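Local coordinates for prolyl endopeptidase (Myxococcus xanthus, PDB 2BKL), which probably cleaves oligopeptides on the carboxyl side of proline, and far less readily of alanine, as a serine peptidase of the S9A family, at residues L371-S383 with I390-W403. Numbering follows the deposited sequence.
Sequences LEDLDDAYYVFTS and IYKTSVSTGKSELW
With CG swung anti to the main-chain N (chi1 -175°), Asp375 lays its carboxylate against the turn at Ser394-Ser396, while Ser394, its OG likewise opposite its own N, reaches back to meet it. Ser394 OG donates to Asp375 OD2 at 2.7 Å, on the syn lone pair. The other oxygen takes two bonds: Ser396 N arrives at Asp375 OD1 on the syn side, 2.9 Å away, and Ser396 OG comes from above the carboxylate plane. Ser394 OG also accepts from Thr397 N, an ST motif, so the same hydroxyl links the turn to the carboxylate. With an alanine here instead of Asp375, Ser394 OG and both donors of Ser396 would probably lose the carboxylate that joins them, leaving the turn freer to move. From here the antiparallel hairpin of 376-383 and 386-394 runs on, the two middle strands of a four-stranded blade in the beta-propeller domain; 400-405 is the outer strand. Ala377 and Thr393 exchange backbone bonds, as do Tyr379 and Tyr391. On the face carrying Tyr378, the extended Lys392 chain lies alongside that ring, with CB 3.7 Å from Tyr378 CE2. The same CE2 edge points at the face of the Trp403 indole in a T-shaped stack, planes at 72°; Pro75 of strand 71-78 touches both side chains. On the reverse face, Tyr379 CE1 presses on Tyr391 CB at 3.5 Å. Their rings are nearly parallel (17°) but slid apart, with Tyr379 OH over one face of Tyr391; Leu402 CD1 lies over the opposite face.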
ATOM      1  N   LEU A 371      -2.255  16.248 -17.283  1.00  8.99           N
ATOM      2  CA  LEU A 371      -2.526  17.565 -16.748  1.00  8.96           C
ATOM      3  C   LEU A 371      -3.794  18.109 -17.361  1.00  7.37           C
ATOM      4  O   LEU A 371      -4.193  17.729 -18.461  1.00  6.61           O
ATOM      5  CB  LEU A 371      -1.366  18.556 -16.990  1.00  9.93           C
ATOM      6  CG  LEU A 371      -0.064  18.327 -16.236  1.00 11.67           C
ATOM      7  CD1 LEU A 371       0.979  19.316 -16.680  1.00 13.00           C
ATOM      8  CD2 LEU A 371      -0.228  18.423 -14.761  1.00 13.83           C
ATOM      9  N   GLU A 372      -4.391  19.075 -16.674  1.00  7.69           N
ATOM     10  CA  GLU A 372      -5.665  19.621 -17.085  1.00  7.84           C
ATOM     11  C   GLU A 372      -5.599  20.327 -18.453  1.00  7.82           C
ATOM     12  O   GLU A 372      -6.598  20.412 -19.152  1.00  9.15           O
ATOM     13  CB  GLU A 372      -6.183  20.630 -16.045  1.00  9.34           C
ATOM     14  CG  GLU A 372      -6.363  20.027 -14.664  1.00  9.41           C
ATOM     15  CD  GLU A 372      -5.154  20.175 -13.756  1.00 11.86           C
ATOM     16  OE1 GLU A 372      -3.995  20.202 -14.268  1.00 12.19           O
ATOM     17  OE2 GLU A 372      -5.318  20.267 -12.519  1.00 14.91           O
ATOM     18  N   ASP A 373      -4.404  20.823 -18.793  1.00  8.64           N
ATOM     19  CA  ASP A 373      -4.154  21.637 -19.986  1.00 11.38           C
ATOM     20  C   ASP A 373      -3.206  20.933 -20.959  1.00 12.18           C
ATOM     21  O   ASP A 373      -2.558  21.598 -21.810  1.00 13.77           O
ATOM     22  CB  ASP A 373      -3.571  23.004 -19.572  1.00  9.80           C
ATOM     23  CG  ASP A 373      -2.347  22.907 -18.656  1.00 10.85           C
ATOM     24  OD1 ASP A 373      -1.958  21.827 -18.202  1.00 11.31           O
ATOM     25  OD2 ASP A 373      -1.690  23.917 -18.269  1.00 13.80           O
ATOM     26  N   LEU A 374      -3.146  19.601 -20.870  1.00 10.60           N
ATOM     27  CA  LEU A 374      -2.351  18.764 -21.799  1.00 11.72           C
ATOM     28  C   LEU A 374      -3.310  17.775 -22.439  1.00 10.60           C
ATOM     29  O   LEU A 374      -4.054  17.096 -21.735  1.00  9.92           O
ATOM     30  CB  LEU A 374      -1.263  18.003 -21.046  1.00 16.11           C
ATOM     31  CG  LEU A 374       0.216  18.177 -21.364  1.00 23.34           C
ATOM     32  CD1 LEU A 374       0.572  19.559 -21.938  1.00 20.06           C
ATOM     33  CD2 LEU A 374       1.045  17.848 -20.116  1.00 20.41           C
ATOM     34  N   ASP A 375      -3.291  17.648 -23.759  1.00 10.34           N
ATOM     35  CA  ASP A 375      -4.109  16.672 -24.442  1.00  9.99           C
ATOM     36  C   ASP A 375      -3.578  15.247 -24.341  1.00 10.20           C
ATOM     37  O   ASP A 375      -4.357  14.303 -24.408  1.00 10.85           O
ATOM     38  CB  ASP A 375      -4.242  17.033 -25.919  1.00 10.87           C
ATOM     39  CG  ASP A 375      -5.176  16.106 -26.646  1.00 11.29           C
ATOM     40  OD1 ASP A 375      -6.380  16.095 -26.294  1.00 12.13           O
ATOM     41  OD2 ASP A 375      -4.788  15.341 -27.552  1.00 14.30           O
ATOM     42  N   ASP A 376      -2.268  15.080 -24.231  1.00 10.99           N
ATOM     43  CA  ASP A 376      -1.701  13.746 -24.058  1.00 11.65           C
ATOM     44  C   ASP A 376      -1.861  13.283 -22.608  1.00 10.48           C
ATOM     45  O   ASP A 376      -1.455  13.988 -21.690  1.00 11.32           O
ATOM     46  CB  ASP A 376      -0.201  13.719 -24.365  1.00 15.31           C
ATOM     47  CG  ASP A 376       0.117  14.108 -25.784  1.00 20.18           C
ATOM     48  OD1 ASP A 376      -0.570  13.627 -26.721  1.00 23.77           O
ATOM     49  OD2 ASP A 376       1.066  14.892 -26.019  1.00 26.30           O
ATOM     50  N   ALA A 377      -2.407  12.082 -22.414  1.00  9.22           N
ATOM     51  CA  ALA A 377      -2.540  11.474 -21.097  1.00  8.07           C
ATOM     52  C   ALA A 377      -2.127  10.021 -21.179  1.00  8.69           C
ATOM     53  O   ALA A 377      -2.373   9.383 -22.199  1.00 11.56           O
ATOM     54  CB  ALA A 377      -3.950  11.565 -20.574  1.00  8.33           C
ATOM     55  N   TYR A 378      -1.578   9.476 -20.104  1.00  7.09           N
ATOM     56  CA  TYR A 378      -1.028   8.143 -20.114  1.00  7.98           C
ATOM     57  C   TYR A 378      -1.787   7.255 -19.168  1.00  8.93           C
ATOM     58  O   TYR A 378      -2.345   7.721 -18.168  1.00 10.41           O
ATOM     59  CB  TYR A 378       0.453   8.189 -19.690  1.00  8.95           C
ATOM     60  CG  TYR A 378       1.357   8.977 -20.595  1.00  9.41           C
ATOM     61  CD1 TYR A 378       1.400  10.352 -20.509  1.00 11.67           C
ATOM     62  CD2 TYR A 378       2.178   8.349 -21.512  1.00 11.71           C
ATOM     63  CE1 TYR A 378       2.228  11.087 -21.347  1.00 14.09           C
ATOM     64  CE2 TYR A 378       3.011   9.075 -22.332  1.00 13.36           C
ATOM     65  CZ  TYR A 378       3.018  10.426 -22.242  1.00 14.35           C
ATOM     66  OH  TYR A 378       3.846  11.164 -23.064  1.00 18.17           O
ATOM     67  N   TYR A 379      -1.828   5.961 -19.465  1.00  7.42           N
ATOM     68  CA  TYR A 379      -2.288   5.015 -18.478  1.00  8.00           C
ATOM     69  C   TYR A 379      -1.444   3.762 -18.519  1.00  9.22           C
ATOM     70  O   TYR A 379      -0.801   3.445 -19.529  1.00  8.95           O
ATOM     71  CB  TYR A 379      -3.780   4.681 -18.635  1.00 10.18           C
ATOM     72  CG  TYR A 379      -4.149   3.751 -19.765  1.00 10.65           C
ATOM     73  CD1 TYR A 379      -4.463   4.237 -21.017  1.00 11.77           C
ATOM     74  CD2 TYR A 379      -4.232   2.372 -19.562  1.00 11.92           C
ATOM     75  CE1 TYR A 379      -4.844   3.355 -22.071  1.00 12.71           C
ATOM     76  CE2 TYR A 379      -4.596   1.519 -20.579  1.00 13.12           C
ATOM     77  CZ  TYR A 379      -4.873   2.028 -21.841  1.00  9.97           C
ATOM     78  OH  TYR A 379      -5.263   1.135 -22.823  1.00 13.83           O
ATOM     79  N   VAL A 380      -1.433   3.077 -17.387  1.00  8.94           N
ATOM     80  CA  VAL A 380      -0.696   1.832 -17.219  1.00  8.67           C
ATOM     81  C   VAL A 380      -1.652   0.673 -17.242  1.00  9.42           C
ATOM     82  O   VAL A 380      -2.711   0.736 -16.622  1.00 10.06           O
ATOM     83  CB  VAL A 380       0.036   1.878 -15.859  1.00 10.42           C
ATOM     84  CG1 VAL A 380       0.844   0.613 -15.609  1.00 13.34           C
ATOM     85  CG2 VAL A 380       0.942   3.102 -15.736  1.00 12.38           C
ATOM     86  N   PHE A 381      -1.289  -0.381 -17.965  1.00 10.35           N
ATOM     87  CA  PHE A 381      -2.041  -1.624 -17.991  1.00  9.92           C
ATOM     88  C   PHE A 381      -1.170  -2.814 -17.616  1.00  9.98           C
ATOM     89  O   PHE A 381      -0.043  -2.944 -18.087  1.00 10.21           O
ATOM     90  CB  PHE A 381      -2.645  -1.840 -19.367  1.00 10.87           C
ATOM     91  CG  PHE A 381      -3.399  -3.122 -19.480  1.00  9.54           C
ATOM     92  CD1 PHE A 381      -4.723  -3.184 -19.071  1.00 10.96           C
ATOM     93  CD2 PHE A 381      -2.786  -4.250 -19.982  1.00 11.37           C
ATOM     94  CE1 PHE A 381      -5.420  -4.349 -19.146  1.00 10.34           C
ATOM     95  CE2 PHE A 381      -3.462  -5.423 -20.051  1.00 12.03           C
ATOM     96  CZ  PHE A 381      -4.784  -5.486 -19.647  1.00 10.28           C
ATOM     97  N   THR A 382      -1.667  -3.670 -16.739  1.00 10.90           N
ATOM     98  CA  THR A 382      -0.987  -4.920 -16.389  1.00 10.18           C
ATOM     99  C   THR A 382      -2.035  -6.010 -16.323  1.00  8.76           C
ATOM    100  O   THR A 382      -3.215  -5.762 -16.244  1.00  9.69           O
ATOM    101  CB  THR A 382      -0.257  -4.899 -15.017  1.00 13.43           C
ATOM    102  OG1 THR A 382      -1.210  -4.574 -13.965  1.00 15.39           O
ATOM    103  CG2 THR A 382       0.757  -3.801 -14.938  1.00 17.03           C
ATOM    104  N   SER A 383      -1.578  -7.247 -16.279  1.00  8.66           N
ATOM    105  CA  SER A 383      -2.442  -8.361 -15.871  1.00 10.77           C
ATOM    106  C   SER A 383      -1.578  -9.336 -15.116  1.00  9.41           C
ATOM    107  O   SER A 383      -0.375  -9.158 -15.006  1.00  9.47           O
ATOM    108  CB  SER A 383      -3.119  -9.058 -17.075  1.00 10.87           C
ATOM    109  OG  SER A 383      -2.271 -10.004 -17.711  1.00 15.12           O
ATOM    110  N   ILE A 390       2.512   0.890 -20.887  1.00  7.51           N
ATOM    111  CA  ILE A 390       2.015   2.240 -20.798  1.00  7.74           C
ATOM    112  C   ILE A 390       1.529   2.693 -22.146  1.00  7.61           C
ATOM    113  O   ILE A 390       2.219   2.540 -23.135  1.00  7.30           O
ATOM    114  CB  ILE A 390       3.098   3.195 -20.301  1.00  8.64           C
ATOM    115  CG1 ILE A 390       3.626   2.752 -18.939  1.00  9.90           C
ATOM    116  CG2 ILE A 390       2.557   4.627 -20.275  1.00  9.73           C
ATOM    117  CD1 ILE A 390       4.809   3.572 -18.502  1.00 11.23           C
ATOM    118  N   TYR A 391       0.324   3.243 -22.172  1.00  7.95           N
ATOM    119  CA  TYR A 391      -0.280   3.796 -23.370  1.00  8.71           C
ATOM    120  C   TYR A 391      -0.335   5.306 -23.285  1.00  9.66           C
ATOM    121  O   TYR A 391      -0.635   5.879 -22.232  1.00  9.34           O
ATOM    122  CB  TYR A 391      -1.692   3.212 -23.576  1.00  9.02           C
ATOM    123  CG  TYR A 391      -1.614   1.767 -23.974  1.00 10.93           C
ATOM    124  CD1 TYR A 391      -1.494   0.782 -23.013  1.00  9.77           C
ATOM    125  CD2 TYR A 391      -1.638   1.392 -25.292  1.00 11.13           C
ATOM    126  CE1 TYR A 391      -1.366  -0.522 -23.351  1.00 13.80           C
ATOM    127  CE2 TYR A 391      -1.534   0.046 -25.660  1.00 13.37           C
ATOM    128  CZ  TYR A 391      -1.392  -0.893 -24.664  1.00 10.27           C
ATOM    129  OH  TYR A 391      -1.300  -2.234 -24.974  1.00 15.19           O
ATOM    130  N   LYS A 392      -0.049   5.947 -24.410  1.00  9.01           N
ATOM    131  CA  LYS A 392      -0.188   7.382 -24.547  1.00 10.51           C
ATOM    132  C   LYS A 392      -1.454   7.607 -25.362  1.00 10.89           C
ATOM    133  O   LYS A 392      -1.619   7.054 -26.453  1.00 10.95           O
ATOM    134  CB  LYS A 392       1.030   7.981 -25.242  1.00 11.57           C
ATOM    135  CG  LYS A 392       0.943   9.490 -25.472  1.00 14.68           C
ATOM    136  CD  LYS A 392       2.216  10.028 -26.127  1.00 17.44           C
ATOM    137  CE  LYS A 392       1.994  11.349 -26.804  1.00 20.76           C
ATOM    138  NZ  LYS A 392       3.126  11.695 -27.700  1.00 23.28           N
ATOM    139  N   THR A 393      -2.357   8.417 -24.826  1.00  9.20           N
ATOM    140  CA  THR A 393      -3.643   8.638 -25.454  1.00  9.86           C
ATOM    141  C   THR A 393      -3.902  10.123 -25.627  1.00  9.88           C
ATOM    142  O   THR A 393      -3.360  10.943 -24.898  1.00 11.91           O
ATOM    143  CB  THR A 393      -4.793   8.010 -24.631  1.00 12.55           C
ATOM    144  OG1 THR A 393      -5.080   8.822 -23.472  1.00 13.76           O
ATOM    145  CG2 THR A 393      -4.436   6.668 -24.040  1.00 15.34           C
ATOM    146  N   SER A 394      -4.722  10.457 -26.612  1.00  7.97           N
ATOM    147  CA  SER A 394      -5.249  11.793 -26.755  1.00  8.05           C
ATOM    148  C   SER A 394      -6.607  11.869 -26.073  1.00  9.06           C
ATOM    149  O   SER A 394      -7.505  11.099 -26.347  1.00  8.89           O
ATOM    150  CB  SER A 394      -5.425  12.148 -28.234  1.00 10.60           C
ATOM    151  OG  SER A 394      -6.270  13.287 -28.375  1.00 11.98           O
ATOM    152  N   VAL A 395      -6.754  12.816 -25.171  1.00 10.12           N
ATOM    153  CA  VAL A 395      -8.005  12.976 -24.464  1.00 10.09           C
ATOM    154  C   VAL A 395      -9.095  13.440 -25.422  1.00 10.89           C
ATOM    155  O   VAL A 395     -10.233  12.969 -25.348  1.00 11.59           O
ATOM    156  CB  VAL A 395      -7.866  13.967 -23.283  1.00  9.95           C
ATOM    157  CG1 VAL A 395      -9.212  14.185 -22.605  1.00 11.67           C
ATOM    158  CG2 VAL A 395      -6.878  13.448 -22.262  1.00 10.85           C
ATOM    159  N   SER A 396      -8.750  14.368 -26.302  1.00 11.81           N
ATOM    160  CA  SER A 396      -9.725  14.954 -27.217  1.00 12.87           C
ATOM    161  C   SER A 396     -10.221  13.987 -28.299  1.00 13.63           C
ATOM    162  O   SER A 396     -11.389  14.038 -28.631  1.00 14.50           O
ATOM    163  CB  SER A 396      -9.188  16.232 -27.848  1.00 14.00           C
ATOM    164  OG  SER A 396      -8.042  16.005 -28.608  1.00 16.22           O
ATOM    165  N   THR A 397      -9.361  13.101 -28.818  1.00 11.99           N
ATOM    166  CA  THR A 397      -9.749  12.198 -29.923  1.00 11.41           C
ATOM    167  C   THR A 397      -9.898  10.721 -29.557  1.00 11.08           C
ATOM    168  O   THR A 397     -10.521   9.954 -30.300  1.00 12.38           O
ATOM    169  CB  THR A 397      -8.755  12.269 -31.089  1.00 13.07           C
ATOM    170  OG1 THR A 397      -7.539  11.592 -30.756  1.00 13.95           O
ATOM    171  CG2 THR A 397      -8.362  13.720 -31.455  1.00 12.60           C
ATOM    172  N   GLY A 398      -9.261  10.287 -28.478  1.00  9.70           N
ATOM    173  CA  GLY A 398      -9.236   8.885 -28.099  1.00  9.50           C
ATOM    174  C   GLY A 398      -8.177   8.032 -28.758  1.00 10.92           C
ATOM    175  O   GLY A 398      -8.088   6.824 -28.493  1.00 12.68           O
ATOM    176  N   LYS A 399      -7.359   8.618 -29.623  1.00 10.63           N
ATOM    177  CA  LYS A 399      -6.210   7.889 -30.170  1.00 12.80           C
ATOM    178  C   LYS A 399      -5.374   7.317 -29.030  1.00 12.72           C
ATOM    179  O   LYS A 399      -5.143   7.975 -28.025  1.00 10.97           O
ATOM    180  CB  LYS A 399      -5.345   8.834 -31.018  1.00 17.76           C
ATOM    181  CG  LYS A 399      -4.023   8.241 -31.535  1.00 19.59           C
ATOM    182  CD  LYS A 399      -3.231   9.235 -32.383  1.00 22.70           C
ATOM    183  CE  LYS A 399      -2.544  10.286 -31.529  1.00 22.71           C
ATOM    184  NZ  LYS A 399      -1.942  11.386 -32.352  1.00 26.63           N
ATOM    185  N   SER A 400      -4.902   6.095 -29.196  1.00 11.75           N
ATOM    186  CA  SER A 400      -4.087   5.441 -28.189  1.00 13.75           C
ATOM    187  C   SER A 400      -2.931   4.689 -28.843  1.00 13.93           C
ATOM    188  O   SER A 400      -3.126   3.996 -29.843  1.00 16.53           O
ATOM    189  CB  SER A 400      -4.956   4.471 -27.416  1.00 14.77           C
ATOM    190  OG  SER A 400      -4.154   3.703 -26.534  1.00 20.05           O
ATOM    191  N   GLU A 401      -1.741   4.837 -28.292  1.00 13.54           N
ATOM    192  CA  GLU A 401      -0.535   4.193 -28.836  1.00 17.30           C
ATOM    193  C   GLU A 401       0.224   3.566 -27.682  1.00 15.77           C
ATOM    194  O   GLU A 401       0.328   4.187 -26.631  1.00 13.75           O
ATOM    195  CB  GLU A 401       0.413   5.236 -29.459  1.00 21.70           C
ATOM    196  CG  GLU A 401      -0.184   6.159 -30.503  1.00 27.51           C
ATOM    197  CD  GLU A 401       0.803   7.226 -30.955  1.00 27.11           C
ATOM    198  OE1 GLU A 401       1.837   6.868 -31.575  1.00 34.90           O
ATOM    199  OE2 GLU A 401       0.560   8.419 -30.685  1.00 33.95           O
ATOM    200  N   LEU A 402       0.793   2.379 -27.881  1.00 12.20           N
ATOM    201  CA  LEU A 402       1.743   1.837 -26.920  1.00 12.86           C
ATOM    202  C   LEU A 402       2.964   2.738 -26.828  1.00 13.67           C
ATOM    203  O   LEU A 402       3.599   3.087 -27.838  1.00 16.46           O
ATOM    204  CB  LEU A 402       2.141   0.416 -27.295  1.00 11.98           C
ATOM    205  CG  LEU A 402       3.095  -0.273 -26.315  1.00 14.06           C
ATOM    206  CD1 LEU A 402       2.369  -0.628 -25.023  1.00 12.27           C
ATOM    207  CD2 LEU A 402       3.671  -1.505 -26.985  1.00 15.59           C
ATOM    208  N   TRP A 403       3.305   3.120 -25.614  1.00 12.01           N
ATOM    209  CA  TRP A 403       4.406   4.010 -25.345  1.00 11.55           C
ATOM    210  C   TRP A 403       5.602   3.268 -24.735  1.00 12.69           C
ATOM    211  O   TRP A 403       6.740   3.607 -25.027  1.00 15.37           O
ATOM    212  CB  TRP A 403       3.927   5.129 -24.427  1.00 12.30           C
ATOM    213  CG  TRP A 403       4.903   6.244 -24.160  1.00 12.27           C
ATOM    214  CD1 TRP A 403       5.191   7.292 -24.989  1.00 13.84           C
ATOM    215  CD2 TRP A 403       5.656   6.464 -22.970  1.00 12.63           C
ATOM    216  NE1 TRP A 403       6.098   8.132 -24.395  1.00 15.13           N
ATOM    217  CE2 TRP A 403       6.412   7.644 -23.157  1.00 14.80           C
ATOM    218  CE3 TRP A 403       5.810   5.759 -21.769  1.00 12.00           C
ATOM    219  CZ2 TRP A 403       7.273   8.146 -22.182  1.00 15.15           C
ATOM    220  CZ3 TRP A 403       6.653   6.266 -20.798  1.00 13.80           C
ATOM    221  CH2 TRP A 403       7.383   7.447 -21.013  1.00 15.07           C
TER